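Local coordinates for glutaconate coenzyme a-transferase (Acidaminococcus fermentans, PDB 1POI), which transfers coenzyme A from acetyl-CoA to glutaconate or (R)-2-hydroxyglutarate, a step in the fermentation of glutamate through the hydroxyglutarate pathway, at residues H19-P31 with R189-A201. Sequence-based numbering, arbitrary orientation.
Sequences HIALGGFTTDRKP and RIWGGKFQDVDIA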
ATOM      1  N   HIS A  19     -31.528  -2.163 -25.063  1.00 11.07           N
ATOM      2  CA  HIS A  19     -31.203  -0.790 -24.696  1.00 14.94           C
ATOM      3  C   HIS A  19     -29.935  -1.060 -23.904  1.00 18.00           C
ATOM      4  O   HIS A  19     -30.016  -1.653 -22.814  1.00 18.16           O
ATOM      5  CB  HIS A  19     -32.240  -0.218 -23.727  1.00 14.21           C
ATOM      6  CG  HIS A  19     -31.923   1.165 -23.239  1.00 14.73           C
ATOM      7  ND1 HIS A  19     -30.855   1.441 -22.410  1.00 15.53           N
ATOM      8  CD2 HIS A  19     -32.544   2.353 -23.462  1.00 13.98           C
ATOM      9  CE1 HIS A  19     -30.835   2.740 -22.147  1.00 16.06           C
ATOM     10  NE2 HIS A  19     -31.848   3.314 -22.773  1.00  7.25           N
ATOM     11  N   ILE A  20     -28.779  -0.709 -24.471  1.00 19.13           N
ATOM     12  CA  ILE A  20     -27.489  -0.946 -23.810  1.00 18.25           C
ATOM     13  C   ILE A  20     -26.893   0.335 -23.254  1.00 17.37           C
ATOM     14  O   ILE A  20     -27.363   1.446 -23.541  1.00 16.26           O
ATOM     15  CB  ILE A  20     -26.413  -1.499 -24.790  1.00 19.07           C
ATOM     16  CG1 ILE A  20     -26.234  -0.541 -25.966  1.00 18.11           C
ATOM     17  CG2 ILE A  20     -26.744  -2.897 -25.241  1.00 17.29           C
ATOM     18  CD1 ILE A  20     -25.070  -0.898 -26.825  1.00 22.11           C
ATOM     19  N   ALA A  21     -25.864   0.154 -22.435  1.00 16.84           N
ATOM     20  CA  ALA A  21     -25.109   1.257 -21.852  1.00 15.53           C
ATOM     21  C   ALA A  21     -23.632   0.803 -21.784  1.00 15.92           C
ATOM     22  O   ALA A  21     -23.305  -0.311 -21.323  1.00 10.43           O
ATOM     23  CB  ALA A  21     -25.650   1.631 -20.483  1.00 13.35           C
ATOM     24  N   LEU A  22     -22.760   1.630 -22.349  1.00 17.43           N
ATOM     25  CA  LEU A  22     -21.332   1.331 -22.379  1.00 18.74           C
ATOM     26  C   LEU A  22     -20.604   2.225 -21.386  1.00 18.29           C
ATOM     27  O   LEU A  22     -20.870   3.431 -21.313  1.00 15.65           O
ATOM     28  CB  LEU A  22     -20.780   1.530 -23.800  1.00 18.04           C
ATOM     29  CG  LEU A  22     -21.372   0.606 -24.882  1.00 19.34           C
ATOM     30  CD1 LEU A  22     -21.107   1.162 -26.251  1.00 20.18           C
ATOM     31  CD2 LEU A  22     -20.833  -0.813 -24.778  1.00 13.79           C
ATOM     32  N   GLY A  23     -19.739   1.615 -20.584  1.00 17.19           N
ATOM     33  CA  GLY A  23     -18.973   2.365 -19.608  1.00 20.77           C
ATOM     34  C   GLY A  23     -17.850   3.209 -20.197  1.00 21.83           C
ATOM     35  O   GLY A  23     -17.748   3.335 -21.427  1.00 24.49           O
ATOM     36  N   GLY A  24     -17.045   3.823 -19.320  1.00 19.46           N
ATOM     37  CA  GLY A  24     -15.916   4.637 -19.739  1.00 14.84           C
ATOM     38  C   GLY A  24     -16.265   6.033 -20.193  1.00 14.33           C
ATOM     39  O   GLY A  24     -17.428   6.335 -20.409  1.00 14.75           O
ATOM     40  N   PHE A  25     -15.247   6.877 -20.348  1.00 15.95           N
ATOM     41  CA  PHE A  25     -15.403   8.272 -20.761  1.00 15.26           C
ATOM     42  C   PHE A  25     -14.471   8.496 -21.942  1.00 16.10           C
ATOM     43  O   PHE A  25     -13.267   8.364 -21.793  1.00 17.28           O
ATOM     44  CB  PHE A  25     -14.993   9.194 -19.610  1.00 13.40           C
ATOM     45  CG  PHE A  25     -15.479  10.617 -19.743  1.00  7.78           C
ATOM     46  CD1 PHE A  25     -14.869  11.501 -20.621  1.00  6.75           C
ATOM     47  CD2 PHE A  25     -16.533  11.075 -18.967  1.00  2.34           C
ATOM     48  CE1 PHE A  25     -15.305  12.825 -20.726  1.00  3.44           C
ATOM     49  CE2 PHE A  25     -16.974  12.387 -19.061  1.00  2.38           C
ATOM     50  CZ  PHE A  25     -16.358  13.261 -19.946  1.00  6.84           C
ATOM     51  N   THR A  26     -15.044   8.869 -23.091  1.00 16.72           N
ATOM     52  CA  THR A  26     -14.336   9.117 -24.361  1.00 17.13           C
ATOM     53  C   THR A  26     -13.106   8.237 -24.661  1.00 15.86           C
ATOM     54  O   THR A  26     -13.271   7.096 -25.120  1.00 17.29           O
ATOM     55  CB  THR A  26     -14.095  10.629 -24.618  1.00 15.38           C
ATOM     56  OG1 THR A  26     -13.289  11.183 -23.580  1.00 21.77           O
ATOM     57  CG2 THR A  26     -15.415  11.365 -24.633  1.00 12.80           C
ATOM     58  N   THR A  27     -11.888   8.742 -24.474  1.00 16.07           N
ATOM     59  CA  THR A  27     -10.699   7.908 -24.711  1.00 15.89           C
ATOM     60  C   THR A  27     -10.172   7.322 -23.407  1.00 15.89           C
ATOM     61  O   THR A  27      -9.022   6.889 -23.343  1.00 18.73           O
ATOM     62  CB  THR A  27      -9.541   8.666 -25.368  1.00 14.35           C
ATOM     63  OG1 THR A  27      -9.086   9.706 -24.490  1.00 18.06           O
ATOM     64  CG2 THR A  27      -9.972   9.264 -26.678  1.00 17.28           C
ATOM     65  N   ASP A  28     -11.001   7.307 -22.368  1.00 14.73           N
ATOM     66  CA  ASP A  28     -10.597   6.758 -21.072  1.00 14.77           C
ATOM     67  C   ASP A  28     -11.507   5.591 -20.651  1.00 14.78           C
ATOM     68  O   ASP A  28     -12.721   5.754 -20.540  1.00 18.51           O
ATOM     69  CB  ASP A  28     -10.577   7.871 -19.997  1.00  6.66           C
ATOM     70  CG  ASP A  28      -9.928   7.424 -18.666  1.00  9.77           C
ATOM     71  OD1 ASP A  28      -9.654   6.211 -18.456  1.00 10.64           O
ATOM     72  OD2 ASP A  28      -9.677   8.305 -17.810  1.00 11.89           O
ATOM     73  N   ARG A  29     -10.906   4.422 -20.435  1.00 11.47           N
ATOM     74  CA  ARG A  29     -11.609   3.212 -20.001  1.00 12.04           C
ATOM     75  C   ARG A  29     -12.913   2.790 -20.714  1.00 14.12           C
ATOM     76  O   ARG A  29     -13.919   2.525 -20.062  1.00 16.05           O
ATOM     77  CB  ARG A  29     -11.806   3.229 -18.478  1.00  8.52           C
ATOM     78  CG  ARG A  29     -11.428   1.884 -17.786  1.00 10.08           C
ATOM     79  CD  ARG A  29     -11.751   1.873 -16.291  1.00  7.46           C
ATOM     80  NE  ARG A  29     -13.142   2.256 -16.067  1.00 15.72           N
ATOM     81  CZ  ARG A  29     -13.510   3.428 -15.553  1.00 21.03           C
ATOM     82  NH1 ARG A  29     -12.591   4.296 -15.185  1.00 27.59           N
ATOM     83  NH2 ARG A  29     -14.773   3.824 -15.583  1.00 21.78           N
ATOM     84  N   LYS A  30     -12.879   2.700 -22.043  1.00 13.26           N
ATOM     85  CA  LYS A  30     -14.022   2.272 -22.857  1.00 13.70           C
ATOM     86  C   LYS A  30     -13.983   0.730 -23.065  1.00 16.63           C
ATOM     87  O   LYS A  30     -12.918   0.141 -23.274  1.00 22.34           O
ATOM     88  CB  LYS A  30     -13.951   2.950 -24.223  1.00 11.31           C
ATOM     89  CG  LYS A  30     -15.116   3.840 -24.559  1.00  8.88           C
ATOM     90  CD  LYS A  30     -15.035   5.136 -23.834  1.00  6.17           C
ATOM     91  CE  LYS A  30     -16.252   5.961 -24.135  1.00 10.64           C
ATOM     92  NZ  LYS A  30     -17.478   5.220 -23.690  1.00 15.23           N
ATOM     93  N   PRO A  31     -15.138   0.054 -23.045  1.00 17.10           N
ATOM     94  CA  PRO A  31     -15.053  -1.400 -23.241  1.00 17.69           C
ATOM     95  C   PRO A  31     -14.908  -1.823 -24.727  1.00 20.05           C
ATOM     96  O   PRO A  31     -15.857  -2.341 -25.345  1.00 22.17           O
ATOM     97  CB  PRO A  31     -16.358  -1.885 -22.617  1.00 14.84           C
ATOM     98  CG  PRO A  31     -17.309  -0.763 -22.998  1.00 14.09           C
ATOM     99  CD  PRO A  31     -16.505   0.471 -22.679  1.00 15.30           C
ATOM    100  N   ARG A 189     -13.401  -4.173  -9.142  1.00 17.38           N
ATOM    101  CA  ARG A 189     -12.497  -3.119  -8.674  1.00 17.42           C
ATOM    102  C   ARG A 189     -12.116  -2.211  -9.845  1.00 16.80           C
ATOM    103  O   ARG A 189     -11.449  -2.663 -10.772  1.00 16.85           O
ATOM    104  CB  ARG A 189     -11.198  -3.740  -8.146  1.00 18.54           C
ATOM    105  CG  ARG A 189     -10.928  -3.552  -6.667  1.00 20.83           C
ATOM    106  CD  ARG A 189      -9.687  -4.338  -6.249  1.00 23.13           C
ATOM    107  NE  ARG A 189      -9.747  -4.768  -4.849  1.00 26.07           N
ATOM    108  CZ  ARG A 189      -8.718  -5.258  -4.156  1.00 28.71           C
ATOM    109  NH1 ARG A 189      -7.515  -5.381  -4.711  1.00 26.89           N
ATOM    110  NH2 ARG A 189      -8.905  -5.694  -2.914  1.00 31.92           N
ATOM    111  N   ILE A 190     -12.567  -0.961  -9.814  1.00 14.09           N
ATOM    112  CA  ILE A 190     -12.229   0.030 -10.826  1.00 14.10           C
ATOM    113  C   ILE A 190     -11.318   1.125 -10.188  1.00 16.42           C
ATOM    114  O   ILE A 190     -11.804   1.945  -9.396  1.00 17.72           O
ATOM    115  CB  ILE A 190     -13.473   0.771 -11.324  1.00 15.61           C
ATOM    116  CG1 ILE A 190     -14.475  -0.194 -11.967  1.00 13.55           C
ATOM    117  CG2 ILE A 190     -13.064   1.897 -12.286  1.00 13.04           C
ATOM    118  CD1 ILE A 190     -15.754   0.523 -12.438  1.00  6.42           C
ATOM    119  N   TRP A 191     -10.021   1.133 -10.503  1.00 12.95           N
ATOM    120  CA  TRP A 191      -9.111   2.156  -9.978  1.00  6.15           C
ATOM    121  C   TRP A 191      -9.371   3.521 -10.682  1.00  6.45           C
ATOM    122  O   TRP A 191      -9.641   3.567 -11.881  1.00  3.61           O
ATOM    123  CB  TRP A 191      -7.681   1.761 -10.253  1.00  5.10           C
ATOM    124  CG  TRP A 191      -7.313   0.348  -9.946  1.00  4.91           C
ATOM    125  CD1 TRP A 191      -7.951  -0.520  -9.104  1.00  6.95           C
ATOM    126  CD2 TRP A 191      -6.171  -0.351 -10.454  1.00  3.84           C
ATOM    127  NE1 TRP A 191      -7.266  -1.724  -9.050  1.00  3.17           N
ATOM    128  CE2 TRP A 191      -6.170  -1.644  -9.868  1.00  3.01           C
ATOM    129  CE3 TRP A 191      -5.152  -0.014 -11.344  1.00  2.00           C
ATOM    130  CZ2 TRP A 191      -5.183  -2.594 -10.145  1.00  3.66           C
ATOM    131  CZ3 TRP A 191      -4.180  -0.960 -11.619  1.00  8.96           C
ATOM    132  CH2 TRP A 191      -4.201  -2.238 -11.019  1.00  3.83           C
ATOM    133  N   GLY A 192      -9.268   4.624  -9.954  1.00  3.87           N
ATOM    134  CA  GLY A 192      -9.510   5.907 -10.579  1.00  7.28           C
ATOM    135  C   GLY A 192     -10.993   6.189 -10.701  1.00 11.18           C
ATOM    136  O   GLY A 192     -11.790   5.432 -10.184  1.00 14.82           O
ATOM    137  N   GLY A 193     -11.364   7.306 -11.321  1.00 12.77           N
ATOM    138  CA  GLY A 193     -12.767   7.640 -11.482  1.00 15.42           C
ATOM    139  C   GLY A 193     -13.551   6.546 -12.190  1.00 18.27           C
ATOM    140  O   GLY A 193     -13.031   5.843 -13.049  1.00 18.95           O
ATOM    141  N   LYS A 194     -14.822   6.425 -11.846  1.00 20.91           N
ATOM    142  CA  LYS A 194     -15.677   5.399 -12.418  1.00 20.49           C
ATOM    143  C   LYS A 194     -16.589   5.883 -13.526  1.00 20.31           C
ATOM    144  O   LYS A 194     -17.158   5.073 -14.238  1.00 22.32           O
ATOM    145  CB  LYS A 194     -16.571   4.808 -11.331  1.00 20.12           C
ATOM    146  CG  LYS A 194     -15.886   3.877 -10.389  1.00 24.51           C
ATOM    147  CD  LYS A 194     -15.302   4.563  -9.186  1.00 20.35           C
ATOM    148  CE  LYS A 194     -13.988   3.862  -8.895  1.00 26.40           C
ATOM    149  NZ  LYS A 194     -13.397   4.069  -7.545  1.00 25.98           N
ATOM    150  N   PHE A 195     -16.765   7.192 -13.661  1.00 20.63           N
ATOM    151  CA  PHE A 195     -17.690   7.728 -14.665  1.00 20.18           C
ATOM    152  C   PHE A 195     -19.075   7.110 -14.346  1.00 18.95           C
ATOM    153  O   PHE A 195     -19.415   6.932 -13.170  1.00 19.30           O
ATOM    154  CB  PHE A 195     -17.209   7.411 -16.101  1.00 20.98           C
ATOM    155  CG  PHE A 195     -15.743   7.743 -16.346  1.00 20.15           C
ATOM    156  CD1 PHE A 195     -15.301   9.061 -16.330  1.00 17.57           C
ATOM    157  CD2 PHE A 195     -14.802   6.723 -16.524  1.00 18.90           C
ATOM    158  CE1 PHE A 195     -13.949   9.356 -16.481  1.00 17.27           C
ATOM    159  CE2 PHE A 195     -13.463   7.008 -16.676  1.00 17.38           C
ATOM    160  CZ  PHE A 195     -13.031   8.322 -16.650  1.00 18.48           C
ATOM    161  N   GLN A 196     -19.858   6.756 -15.358  1.00 17.03           N
ATOM    162  CA  GLN A 196     -21.180   6.170 -15.124  1.00 12.14           C
ATOM    163  C   GLN A 196     -21.125   4.674 -14.848  1.00 10.44           C
ATOM    164  O   GLN A 196     -22.138   4.034 -14.621  1.00 10.54           O
ATOM    165  CB  GLN A 196     -22.059   6.382 -16.342  1.00 10.66           C
ATOM    166  CG  GLN A 196     -21.647   5.504 -17.520  1.00 14.63           C
ATOM    167  CD  GLN A 196     -20.567   6.104 -18.403  1.00 17.55           C
ATOM    168  OE1 GLN A 196     -19.948   7.135 -18.084  1.00 18.40           O
ATOM    169  NE2 GLN A 196     -20.349   5.474 -19.532  1.00 15.47           N
ATOM    170  N   ASP A 197     -19.938   4.120 -14.807  1.00 11.44           N
ATOM    171  CA  ASP A 197     -19.807   2.689 -14.629  1.00 12.51           C
ATOM    172  C   ASP A 197     -20.543   1.963 -13.527  1.00 14.27           C
ATOM    173  O   ASP A 197     -21.086   0.895 -13.793  1.00 15.58           O
ATOM    174  CB  ASP A 197     -18.341   2.290 -14.655  1.00  8.96           C
ATOM    175  CG  ASP A 197     -17.725   2.524 -15.996  1.00  6.37           C
ATOM    176  OD1 ASP A 197     -18.160   3.457 -16.704  1.00  3.45           O
ATOM    177  OD2 ASP A 197     -16.794   1.785 -16.345  1.00 17.92           O
ATOM    178  N   VAL A 198     -20.564   2.508 -12.306  1.00 15.83           N
ATOM    179  CA  VAL A 198     -21.252   1.840 -11.187  1.00 14.17           C
ATOM    180  C   VAL A 198     -22.791   1.973 -11.279  1.00 12.60           C
ATOM    181  O   VAL A 198     -23.538   1.035 -10.973  1.00  8.43           O
ATOM    182  CB  VAL A 198     -20.700   2.338  -9.833  1.00 16.28           C
ATOM    183  CG1 VAL A 198     -21.361   1.614  -8.672  1.00 18.08           C
ATOM    184  CG2 VAL A 198     -19.203   2.079  -9.766  1.00 17.92           C
ATOM    185  N   ASP A 199     -23.245   3.135 -11.743  1.00 11.58           N
ATOM    186  CA  ASP A 199     -24.658   3.414 -11.937  1.00 11.47           C
ATOM    187  C   ASP A 199     -25.249   2.400 -12.926  1.00 13.33           C
ATOM    188  O   ASP A 199     -26.185   1.684 -12.605  1.00 17.70           O
ATOM    189  CB  ASP A 199     -24.849   4.809 -12.536  1.00 10.51           C
ATOM    190  CG  ASP A 199     -24.830   5.923 -11.500  1.00 13.52           C
ATOM    191  OD1 ASP A 199     -24.892   5.671 -10.268  1.00  9.47           O
ATOM    192  OD2 ASP A 199     -24.789   7.087 -11.946  1.00 14.70           O
ATOM    193  N   ILE A 200     -24.704   2.343 -14.133  1.00 11.21           N
ATOM    194  CA  ILE A 200     -25.210   1.422 -15.148  1.00  9.21           C
ATOM    195  C   ILE A 200     -25.077  -0.076 -14.816  1.00  9.13           C
ATOM    196  O   ILE A 200     -25.739  -0.903 -15.450  1.00  7.42           O
ATOM    197  CB  ILE A 200     -24.642   1.751 -16.559  1.00  6.89           C
ATOM    198  CG1 ILE A 200     -23.130   1.465 -16.650  1.00  7.90           C
ATOM    199  CG2 ILE A 200     -24.864   3.201 -16.839  1.00  7.89           C
ATOM    200  CD1 ILE A 200     -22.523   1.650 -18.041  1.00  2.00           C
ATOM    201  N   ALA A 201     -24.241  -0.434 -13.838  1.00  7.20           N
ATOM    202  CA  ALA A 201     -24.108  -1.855 -13.431  1.00  9.88           C
ATOM    203  C   ALA A 201     -25.121  -2.147 -12.313  1.00 12.11           C
ATOM    204  O   ALA A 201     -25.238  -3.285 -11.860  1.00 14.12           O
ATOM    205  CB  ALA A 201     -22.700  -2.164 -12.922  1.00  2.40           C
TER
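Arg-29 reaches across to the loop ahead of helix 197-203, its chain bent at chi3 (53°) to meet backbone carbonyls and a carboxylate. Arg-29 NH1 donates to Gly-193 O at 2.7 Å. Arg-29 NH2 forms a salt bridge with Asp-197 OD2 at 3.0 Å; that oxygen lies in the guanidinium plane, yet is met from above the carboxylate, the two flat groups nearly perpendicular (85°). NH2 also bonds Lys-194 O weakly, while Ile-190 CG2 covers one guanidinium face, 3.6 Å from Arg-29 CZ. Asp-197 OD1 takes the Gly-24 N-H on its syn lone pair at 2.9 Å, so one carboxylate holds both Arg-29 and the backbone at Gly-24.

Phe-25 CB sits over one face of the Phe-195 ring, offset toward the rim, a CH-pi contact 3.4 Å from the ring centroid, with NH2 of Arg-29 and OD2 of Asp-28 at the edge. Gln-196 NE2 bridges two carbonyls, Leu-22 O at 2.8 Å and Gly-24 O, and its OE1 bonds Tyr-106. Further along, Ile-200 CD1 packs against Ala-21 CB. The glycine-rich loop after strand 19-22 meets the beta-alpha-beta crossover from strand 174-179 through helix 197-203 to strand 206-211, in the Rossmann-like parallel sheet of CoA-transferases.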